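Local atomic coordinates of carboxylic ester hydrolase (PDB entry 7K4O), a protein that hydrolyses ester bonds of tannins as a fungal serine esterase of the tannase family, and is seen here with gallic acid bound. Residues A[22-26]-A[160-164]; A[266-272]-A[537-542]; A[326-332]-A[417-421]. All blocks are in the same frame, centred on the assembly; numbering follows the deposited sequence.

Interaction 1. Residues A[22-26]-A[160-164]; sequences SEFIQ and LIGKA
In the packing of helix 144-169 against the loop between helix 12-18 and strand 28-47, F24 and I25 of the loop lie against L160, I161 and A164, one turn of that helix. The F24 ring presents its edge to the helix: CE1 lies 3.6 Å from I161 CG1, and CZ is 3.7 Å from the backbone O of L160, both partners near the ring plane. The ring and the I161 side chain cross at about a right angle. A164 CB comes in obliquely, 4.4 Å from F24 CE2. One face of the same ring is covered from within its own loop, where I25 CG1 sits 3.6 Å above the plane, displaced toward the rim. With CG1 of I25 set opposite the carbonyl carbon (chi1 -58°), its CD1 reaches L160 CD1 at 3.7 Å, methyl to methyl. On the helix side, I161 also touches F62 and Y64 of strand 50-66, and A164 touches P20. No hydrogen bond joins the two segments, and only 202 Å² is buried between them, both sides summed; the contact is therefore a small apolar one near the surface, held by shape and dispersion rather than by directed bonds.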
loop_
_atom_site.group_PDB
_atom_site.type_symbol
_atom_site.label_atom_id
_atom_site.label_comp_id
_atom_site.label_asym_id
_atom_site.label_seq_id
_atom_site.Cartn_x
_atom_site.Cartn_y
_atom_site.Cartn_z
ATOM N N SER A 22 16.818 -28.775 3.511
ATOM C CA SER A 22 15.685 -28.957 4.450
ATOM C C SER A 22 16.191 -28.831 5.909
ATOM O O SER A 22 17.347 -29.193 6.256
ATOM C CB SER A 22 14.946 -30.247 4.174
ATOM O OG SER A 22 14.340 -30.227 2.901
ATOM N N GLU A 23 15.354 -28.248 6.755
ATOM C CA GLU A 23 15.592 -27.937 8.183
ATOM C C GLU A 23 16.628 -26.849 8.377
ATOM O O GLU A 23 16.943 -26.547 9.541
ATOM C CB GLU A 23 15.857 -29.195 9.017
ATOM C CG GLU A 23 14.848 -30.267 8.742
ATOM C CD GLU A 23 13.400 -29.903 9.114
ATOM O OE1 GLU A 23 13.210 -29.023 10.008
ATOM O OE2 GLU A 23 12.476 -30.530 8.556
ATOM N N PHE A 24 16.986 -26.110 7.326
ATOM C CA PHE A 24 17.839 -24.912 7.554
ATOM C C PHE A 24 17.005 -23.914 8.383
ATOM O O PHE A 24 17.551 -23.128 9.120
ATOM C CB PHE A 24 18.459 -24.409 6.259
ATOM C CG PHE A 24 17.751 -23.232 5.674
ATOM C CD1 PHE A 24 16.554 -23.399 5.015
ATOM C CD2 PHE A 24 18.270 -21.966 5.804
ATOM C CE1 PHE A 24 15.890 -22.309 4.489
ATOM C CE2 PHE A 24 17.610 -20.879 5.273
ATOM C CZ PHE A 24 16.428 -21.056 4.613
ATOM N N ILE A 25 15.710 -23.878 8.106
ATOM C CA ILE A 25 14.693 -23.330 9.049
ATOM C C ILE A 25 14.060 -24.575 9.678
ATOM O O ILE A 25 13.453 -25.363 8.906
ATOM C CB ILE A 25 13.629 -22.468 8.347
ATOM C CG1 ILE A 25 14.217 -21.275 7.588
ATOM C CG2 ILE A 25 12.588 -21.990 9.357
ATOM C CD1 ILE A 25 13.239 -20.678 6.636
ATOM N N GLN A 26 14.158 -24.728 10.992
ATOM C CA GLN A 26 13.543 -25.936 11.579
ATOM C C GLN A 26 12.037 -25.886 11.307
ATOM O O GLN A 26 11.408 -24.839 11.571
ATOM C CB GLN A 26 13.836 -26.017 13.076
ATOM C CG GLN A 26 13.399 -27.341 13.656
ATOM C CD GLN A 26 13.850 -27.522 15.080
ATOM O OE1 GLN A 26 13.746 -26.616 15.890
ATOM N NE2 GLN A 26 14.423 -28.680 15.353
ATOM N N LEU A 160 14.282 -15.651 3.950
ATOM C CA LEU A 160 15.339 -16.566 4.449
ATOM C C LEU A 160 15.757 -17.511 3.329
ATOM O O LEU A 160 16.957 -17.697 3.111
ATOM C CB LEU A 160 14.831 -17.334 5.653
ATOM C CG LEU A 160 14.712 -16.508 6.923
ATOM C CD1 LEU A 160 13.917 -17.260 7.993
ATOM C CD2 LEU A 160 16.093 -16.180 7.455
ATOM N N ILE A 161 14.799 -18.132 2.650
ATOM C CA ILE A 161 15.116 -19.134 1.593
ATOM C C ILE A 161 15.756 -18.445 0.375
ATOM O O ILE A 161 16.791 -18.957 -0.140
ATOM C CB ILE A 161 13.872 -19.926 1.195
ATOM C CG1 ILE A 161 13.402 -20.768 2.354
ATOM C CG2 ILE A 161 14.156 -20.739 -0.047
ATOM C CD1 ILE A 161 11.983 -21.297 2.166
ATOM N N GLY A 162 15.175 -17.358 -0.085
ATOM C CA GLY A 162 15.625 -16.654 -1.296
ATOM C C GLY A 162 17.018 -16.080 -1.140
ATOM O O GLY A 162 17.847 -16.207 -2.044
ATOM N N LYS A 163 17.301 -15.489 0.014
ATOM C CA LYS A 163 18.646 -14.919 0.262
ATOM C C LYS A 163 19.678 -16.054 0.284
ATOM O O LYS A 163 20.755 -15.858 -0.267
ATOM C CB LYS A 163 18.680 -14.064 1.519
ATOM C CG LYS A 163 17.878 -12.781 1.371
ATOM C CD LYS A 163 17.581 -12.073 2.689
ATOM C CE LYS A 163 18.812 -11.655 3.439
ATOM N NZ LYS A 163 18.471 -11.079 4.769
ATOM N N ALA A 164 19.386 -17.180 0.887
ATOM C CA ALA A 164 20.337 -18.293 0.954
ATOM C C ALA A 164 20.576 -18.835 -0.470
ATOM O O ALA A 164 21.738 -19.108 -0.812
ATOM C CB ALA A 164 19.881 -19.378 1.880
#

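Interaction 2. Residues A[266-272]-A[537-542]; sequences TDLCLLD and RSIDSW
D272 and R537 form the charged end of this helix-helix contact. The arginine grips the carboxylate end-on: NH1 donates to D272 OD2 and NH2 to D272 OD1, each at 2.9 Å. Both oxygens use their syn lone pairs, and the two flat groups are 13° from coplanar, the geometry of a bidentate salt bridge. A bend at chi3 of R537 turns the guanidinium toward helix 266-272, where CD1 of L271 lies over the centre of one face, 4.0 Å above it.

The second polar link joins a neutral indole N-H to a carboxylate. W542 NE1 donates to D267 OD2 over 2.9 Å with an N-H...O angle of 169°. The oxygen lies near the indole plane, but is met on its anti side and out of the carboxylate plane. D267 OD1 accepts from the backbone N of L268, and salt bridges from R265 and R520 reach OD1 and OD2 respectively, so neighbouring charges probably stabilise the buried carboxylate as an anion.

Van der Waals contacts fill the middle. L271 CG meets S541 CB at 3.9 Å, while L268 CD2 lies 3.4 Å from S538 OG, a hydroxyl whose polar partners are R265 and N535. S541 OG donates to S538 O, one turn back, and the same hydroxyl lies 3.2 Å from D267 CB.

The axes of segments 266-272 and 537-541 approach to 8.9 Å at 85°, a nearly perpendicular packing of two short helices; the C252-C269 disulfide ties the first to helix 238-252 near the calcium site, the L268 side chain about 10 Å from the bound ion.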
loop_
_atom_site.group_PDB
_atom_site.type_symbol
_atom_site.label_atom_id
_atom_site.label_comp_id
_atom_site.label_asym_id
_atom_site.label_seq_id
_atom_site.Cartn_x
_atom_site.Cartn_y
_atom_site.Cartn_z
ATOM N N THR A 266 -3.513 19.076 -0.043
ATOM C CA THR A 266 -4.845 18.625 0.419
ATOM C C THR A 266 -5.059 19.049 1.865
ATOM O O THR A 266 -6.248 19.092 2.284
ATOM C CB THR A 266 -5.050 17.120 0.233
ATOM O OG1 THR A 266 -4.087 16.488 1.065
ATOM C CG2 THR A 266 -4.993 16.721 -1.213
ATOM N N ASP A 267 -4.016 19.383 2.605
ATOM C CA ASP A 267 -4.101 19.930 3.968
ATOM C C ASP A 267 -4.735 21.339 3.874
ATOM O O ASP A 267 -5.718 21.625 4.595
ATOM C CB ASP A 267 -2.745 19.936 4.664
ATOM C CG ASP A 267 -1.525 20.227 3.806
ATOM O OD1 ASP A 267 -1.661 20.946 2.756
ATOM O OD2 ASP A 267 -0.443 19.682 4.142
ATOM N N LEU A 268 -4.168 22.227 3.054
ATOM C CA LEU A 268 -4.767 23.594 2.891
ATOM C C LEU A 268 -6.193 23.426 2.362
ATOM O O LEU A 268 -7.054 24.199 2.808
ATOM C CB LEU A 268 -3.918 24.458 1.955
ATOM C CG LEU A 268 -2.533 24.763 2.475
ATOM C CD1 LEU A 268 -1.715 25.493 1.417
ATOM C CD2 LEU A 268 -2.572 25.545 3.782
ATOM N N CYS A 269 -6.443 22.451 1.501
ATOM C CA CYS A 269 -7.785 22.212 0.949
ATOM C C CYS A 269 -8.751 21.901 2.100
ATOM O O CYS A 269 -9.839 22.528 2.229
ATOM C CB CYS A 269 -7.718 21.101 -0.066
ATOM S SG CYS A 269 -9.172 20.954 -1.101
ATOM N N LEU A 270 -8.376 20.951 2.943
ATOM C CA LEU A 270 -9.248 20.520 4.061
ATOM C C LEU A 270 -9.469 21.687 5.019
ATOM O O LEU A 270 -10.599 21.831 5.538
ATOM C CB LEU A 270 -8.562 19.356 4.779
ATOM C CG LEU A 270 -9.289 18.836 6.013
ATOM C CD1 LEU A 270 -10.624 18.242 5.576
ATOM C CD2 LEU A 270 -8.401 17.802 6.729
ATOM N N LEU A 271 -8.457 22.513 5.233
ATOM C CA LEU A 271 -8.536 23.633 6.192
ATOM C C LEU A 271 -9.382 24.784 5.597
ATOM O O LEU A 271 -10.081 25.432 6.385
ATOM C CB LEU A 271 -7.137 24.134 6.526
ATOM C CG LEU A 271 -6.286 23.252 7.431
ATOM C CD1 LEU A 271 -4.842 23.672 7.278
ATOM C CD2 LEU A 271 -6.700 23.340 8.900
ATOM N N ASP A 272 -9.271 25.077 4.307
ATOM C CA ASP A 272 -9.676 26.406 3.786
ATOM C C ASP A 272 -10.813 26.343 2.772
ATOM O O ASP A 272 -11.279 27.424 2.440
ATOM C CB ASP A 272 -8.474 27.131 3.184
ATOM C CG ASP A 272 -7.443 27.499 4.224
ATOM O OD1 ASP A 272 -7.800 27.590 5.409
ATOM O OD2 ASP A 272 -6.263 27.671 3.845
ATOM N N ARG A 537 0.088 24.880 10.887
ATOM C CA ARG A 537 -1.365 24.741 10.676
ATOM C C ARG A 537 -1.627 23.536 9.762
ATOM O O ARG A 537 -2.567 22.741 10.024
ATOM C CB ARG A 537 -1.892 26.057 10.085
ATOM C CG ARG A 537 -3.402 26.167 10.029
ATOM C CD ARG A 537 -3.794 27.610 9.635
ATOM N NE ARG A 537 -3.636 27.825 8.208
ATOM C CZ ARG A 537 -4.616 27.743 7.292
ATOM N NH1 ARG A 537 -4.323 27.897 6.019
ATOM N NH2 ARG A 537 -5.883 27.546 7.622
ATOM N N SER A 538 -0.857 23.388 8.691
ATOM C CA SER A 538 -1.002 22.238 7.768
ATOM C C SER A 538 -0.641 20.948 8.519
ATOM O O SER A 538 -1.379 19.979 8.359
ATOM C CB SER A 538 -0.143 22.430 6.547
ATOM O OG SER A 538 -0.643 23.484 5.737
ATOM N N ILE A 539 0.479 20.942 9.243
ATOM C CA ILE A 539 0.932 19.705 9.935
ATOM C C ILE A 539 -0.195 19.269 10.865
ATOM O O ILE A 539 -0.521 18.079 10.897
ATOM C CB ILE A 539 2.251 19.945 10.660
ATOM C CG1 ILE A 539 3.368 20.137 9.630
ATOM C CG2 ILE A 539 2.554 18.863 11.675
ATOM C CD1 ILE A 539 4.592 20.751 10.215
ATOM N N ASP A 540 -0.790 20.221 11.588
ATOM C CA ASP A 540 -1.836 19.889 12.595
ATOM C C ASP A 540 -3.044 19.283 11.902
ATOM O O ASP A 540 -3.730 18.464 12.546
ATOM C CB ASP A 540 -2.249 21.109 13.413
ATOM C CG ASP A 540 -1.201 21.640 14.359
ATOM O OD1 ASP A 540 -0.142 20.990 14.567
ATOM O OD2 ASP A 540 -1.407 22.788 14.838
ATOM N N SER A 541 -3.345 19.643 10.655
ATOM C CA SER A 541 -4.534 19.135 9.926
ATOM C C SER A 541 -4.411 17.627 9.652
ATOM O O SER A 541 -5.425 17.013 9.369
ATOM C CB SER A 541 -4.817 19.845 8.664
ATOM O OG SER A 541 -3.883 19.536 7.626
ATOM N N TRP A 542 -3.186 17.087 9.707
ATOM C CA TRP A 542 -2.936 15.654 9.409
ATOM C C TRP A 542 -2.978 14.824 10.686
ATOM O O TRP A 542 -2.697 13.596 10.590
ATOM C CB TRP A 542 -1.556 15.467 8.754
ATOM C CG TRP A 542 -1.423 15.953 7.353
ATOM C CD1 TRP A 542 -0.898 17.147 6.949
ATOM C CD2 TRP A 542 -1.736 15.230 6.154
ATOM N NE1 TRP A 542 -0.932 17.239 5.594
ATOM C CE2 TRP A 542 -1.409 16.064 5.064
ATOM C CE3 TRP A 542 -2.324 13.996 5.902
ATOM C CZ2 TRP A 542 -1.637 15.680 3.752
ATOM C CZ3 TRP A 542 -2.535 13.601 4.605
ATOM C CH2 TRP A 542 -2.192 14.433 3.534
#

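Interaction 3. Residues A[326-332]-A[417-421]; sequences QPTAAFD and DADFS. With GDE (3,4,5-trihydroxybenzoic acid), chain J.
A329 and A418 bring the two loops together, their CA atoms 4.0 Å apart. Segment 326-332 opens with a type II beta turn from Q326 to A329 and continues through an inverse gamma turn centred on F331; neither segment is helix or strand. No direct hydrogen bond crosses between them, and waters join the backbones instead: water 1 accepts from Q326 N and donates to D419 O, while water 3 accepts from A330 N and donates to A418 O at 2.8 Å. A329 CB fits against segment 417-421, 3.4 Å from D419 O, and Q326 CB is equally near D417 O.

Segment 417-421 follows strand 410-416, where an alpha/beta-hydrolase fold commonly places its acid residue. D419 OD2 bonds to H465 ND1, consistent with a Ser-His-Asp triad completed by S186. Its other oxygen, OD1, accepts from S421 N at 2.8 Å and 159°, met nearly along the C-O axis. This Asx turn, with a further bond from I422 N, fixes the rotation of the carboxylate.

At the far end, the D332 and F420 side chains cross at a slant, but carboxylate and ring planes are only 18° apart, D332 CG 3.4 Å from F420 CD1. S421 puts its hydroxyl opposite the backbone N (chi1 -175°), and OG meets OAD of the bound 3,4,5-trihydroxybenzoic acid in a 2.6 Å hydrogen bond.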
loop_
_atom_site.group_PDB
_atom_site.type_symbol
_atom_site.label_atom_id
_atom_site.label_comp_id
_atom_site.label_asym_id
_atom_site.label_seq_id
_atom_site.Cartn_x
_atom_site.Cartn_y
_atom_site.Cartn_z
ATOM N N GLN A 326 -8.583 12.077 1.954
ATOM C CA GLN A 326 -8.375 13.535 1.804
ATOM C C GLN A 326 -9.394 14.113 0.819
ATOM O O GLN A 326 -9.881 13.439 -0.078
ATOM C CB GLN A 326 -6.977 13.822 1.268
ATOM C CG GLN A 326 -5.855 13.570 2.271
ATOM C CD GLN A 326 -5.976 14.370 3.533
ATOM O OE1 GLN A 326 -6.475 13.895 4.565
ATOM N NE2 GLN A 326 -5.516 15.624 3.486
ATOM N N PRO A 327 -9.706 15.417 0.945
ATOM C CA PRO A 327 -10.359 16.114 -0.178
ATOM C C PRO A 327 -9.562 15.889 -1.476
ATOM O O PRO A 327 -8.334 15.788 -1.405
ATOM C CB PRO A 327 -10.320 17.587 0.264
ATOM C CG PRO A 327 -10.240 17.530 1.760
ATOM C CD PRO A 327 -9.402 16.288 2.085
ATOM N N THR A 328 -10.260 15.724 -2.598
ATOM C CA THR A 328 -9.811 15.447 -3.999
ATOM C C THR A 328 -9.759 13.946 -4.255
ATOM O O THR A 328 -9.738 13.572 -5.406
ATOM C CB THR A 328 -8.500 16.121 -4.424
ATOM O OG1 THR A 328 -7.353 15.581 -3.781
ATOM C CG2 THR A 328 -8.439 17.584 -4.080
ATOM N N ALA A 329 -9.815 13.092 -3.221
ATOM C CA ALA A 329 -9.948 11.639 -3.461
ATOM C C ALA A 329 -11.348 11.326 -3.989
ATOM O O ALA A 329 -12.334 11.903 -3.448
ATOM C CB ALA A 329 -9.635 10.844 -2.198
ATOM N N ALA A 330 -11.440 10.438 -4.965
ATOM C CA ALA A 330 -12.722 9.973 -5.517
ATOM C C ALA A 330 -13.578 9.349 -4.410
ATOM O O ALA A 330 -13.051 8.751 -3.458
ATOM C CB ALA A 330 -12.507 9.022 -6.632
ATOM N N PHE A 331 -14.901 9.472 -4.534
ATOM C CA PHE A 331 -15.855 8.874 -3.573
ATOM C C PHE A 331 -16.170 7.435 -3.972
ATOM O O PHE A 331 -17.359 7.080 -4.211
ATOM C CB PHE A 331 -17.115 9.753 -3.502
ATOM C CG PHE A 331 -16.945 11.017 -2.724
ATOM C CD1 PHE A 331 -16.483 12.175 -3.331
ATOM C CD2 PHE A 331 -17.274 11.072 -1.388
ATOM C CE1 PHE A 331 -16.308 13.336 -2.605
ATOM C CE2 PHE A 331 -17.100 12.239 -0.666
ATOM C CZ PHE A 331 -16.622 13.368 -1.270
ATOM N N ASP A 332 -15.165 6.544 -3.975
ATOM C CA ASP A 332 -15.362 5.142 -4.404
ATOM C C ASP A 332 -16.197 4.376 -3.380
ATOM O O ASP A 332 -17.071 3.636 -3.802
ATOM C CB ASP A 332 -14.031 4.410 -4.637
ATOM C CG ASP A 332 -13.384 4.718 -5.978
ATOM O OD1 ASP A 332 -13.251 5.908 -6.298
ATOM O OD2 ASP A 332 -12.992 3.758 -6.688
ATOM N N ASP A 417 -1.882 11.620 -2.485
ATOM C CA ASP A 417 -2.708 12.652 -1.809
ATOM C C ASP A 417 -4.187 12.424 -2.127
ATOM O O ASP A 417 -4.998 12.874 -1.294
ATOM C CB ASP A 417 -2.290 14.072 -2.264
ATOM C CG ASP A 417 -1.297 14.680 -1.305
ATOM O OD1 ASP A 417 -1.731 15.050 -0.215
ATOM O OD2 ASP A 417 -0.096 14.806 -1.679
ATOM N N ALA A 418 -4.517 11.793 -3.243
ATOM C CA ALA A 418 -5.928 11.611 -3.669
ATOM C C ALA A 418 -6.296 10.119 -3.616
ATOM O O ALA A 418 -7.112 9.609 -4.431
ATOM C CB ALA A 418 -6.166 12.243 -5.028
ATOM N N ASP A 419 -5.682 9.379 -2.664
ATOM C CA ASP A 419 -5.949 7.934 -2.534
ATOM C C ASP A 419 -7.393 7.779 -2.021
ATOM O O ASP A 419 -7.704 8.317 -0.961
ATOM C CB ASP A 419 -4.926 7.303 -1.571
ATOM C CG ASP A 419 -4.917 5.805 -1.621
ATOM O OD1 ASP A 419 -6.001 5.188 -1.869
ATOM O OD2 ASP A 419 -3.802 5.245 -1.500
ATOM N N PHE A 420 -8.166 7.021 -2.738
ATOM C CA PHE A 420 -9.595 6.772 -2.488
ATOM C C PHE A 420 -9.806 5.423 -1.815
ATOM O O PHE A 420 -10.968 5.052 -1.577
ATOM C CB PHE A 420 -10.372 6.764 -3.807
ATOM C CG PHE A 420 -9.847 5.826 -4.848
ATOM C CD1 PHE A 420 -10.160 4.488 -4.834
ATOM C CD2 PHE A 420 -8.934 6.281 -5.802
ATOM C CE1 PHE A 420 -9.671 3.624 -5.803
ATOM C CE2 PHE A 420 -8.421 5.411 -6.751
ATOM C CZ PHE A 420 -8.778 4.080 -6.751
ATOM N N SER A 421 -8.713 4.687 -1.572
ATOM C CA SER A 421 -8.807 3.283 -1.098
ATOM C C SER A 421 -8.240 3.213 0.320
ATOM O O SER A 421 -8.770 2.440 1.104
ATOM C CB SER A 421 -8.162 2.336 -2.058
ATOM O OG SER A 421 -8.345 0.975 -1.690
HETATM O OAA GDE J . -4.052 -4.018 -1.909
HETATM O OAB GDE J . -5.290 -2.594 -3.065
HETATM O OAC GDE J . -6.748 -4.564 2.437
HETATM O OAD GDE J . -8.198 -0.425 0.540
HETATM O OAE GDE J . -8.291 -2.213 2.526
HETATM C CAF GDE J . -5.880 -3.891 0.233
HETATM C CAG GDE J . -6.619 -1.777 -0.739
HETATM C CAH GDE J . -5.026 -3.211 -2.000
HETATM C CAI GDE J . -6.688 -3.655 1.355
HETATM C CAJ GDE J . -7.465 -1.556 0.378
HETATM C CAK GDE J . -5.915 -2.969 -0.801
HETATM C CAL GDE J . -7.467 -2.467 1.400
HETATM O O HOH W 1 -6.671 10.148 0.932
HETATM O O HOH W 2 -13.486 6.045 -1.371
HETATM O O HOH W 3 -8.983 9.795 -6.486
#

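Overall arrangement
From the N terminus, interaction 1 comes first: residues 22-26 meet helix 144-169, closing a loop of 133 residues that is rich in strand. It is complete before interaction 2 opens at helix 266-272, whose partner is the C-terminal helix 536-541. Interaction 3 is nested inside that second, longer loop, joining the loop after helix 300-310 to the turn after strand 410-416. Interactions 2 and 3 are adjacent, with centres about 15 Å apart, and T266 OG1 links them through probable hydrogen bonds to Q326 NE2 and D417 OD1. Interaction 1 lies on the opposite side of the chain's centre from both, its own centre about 42 Å from that of interaction 3.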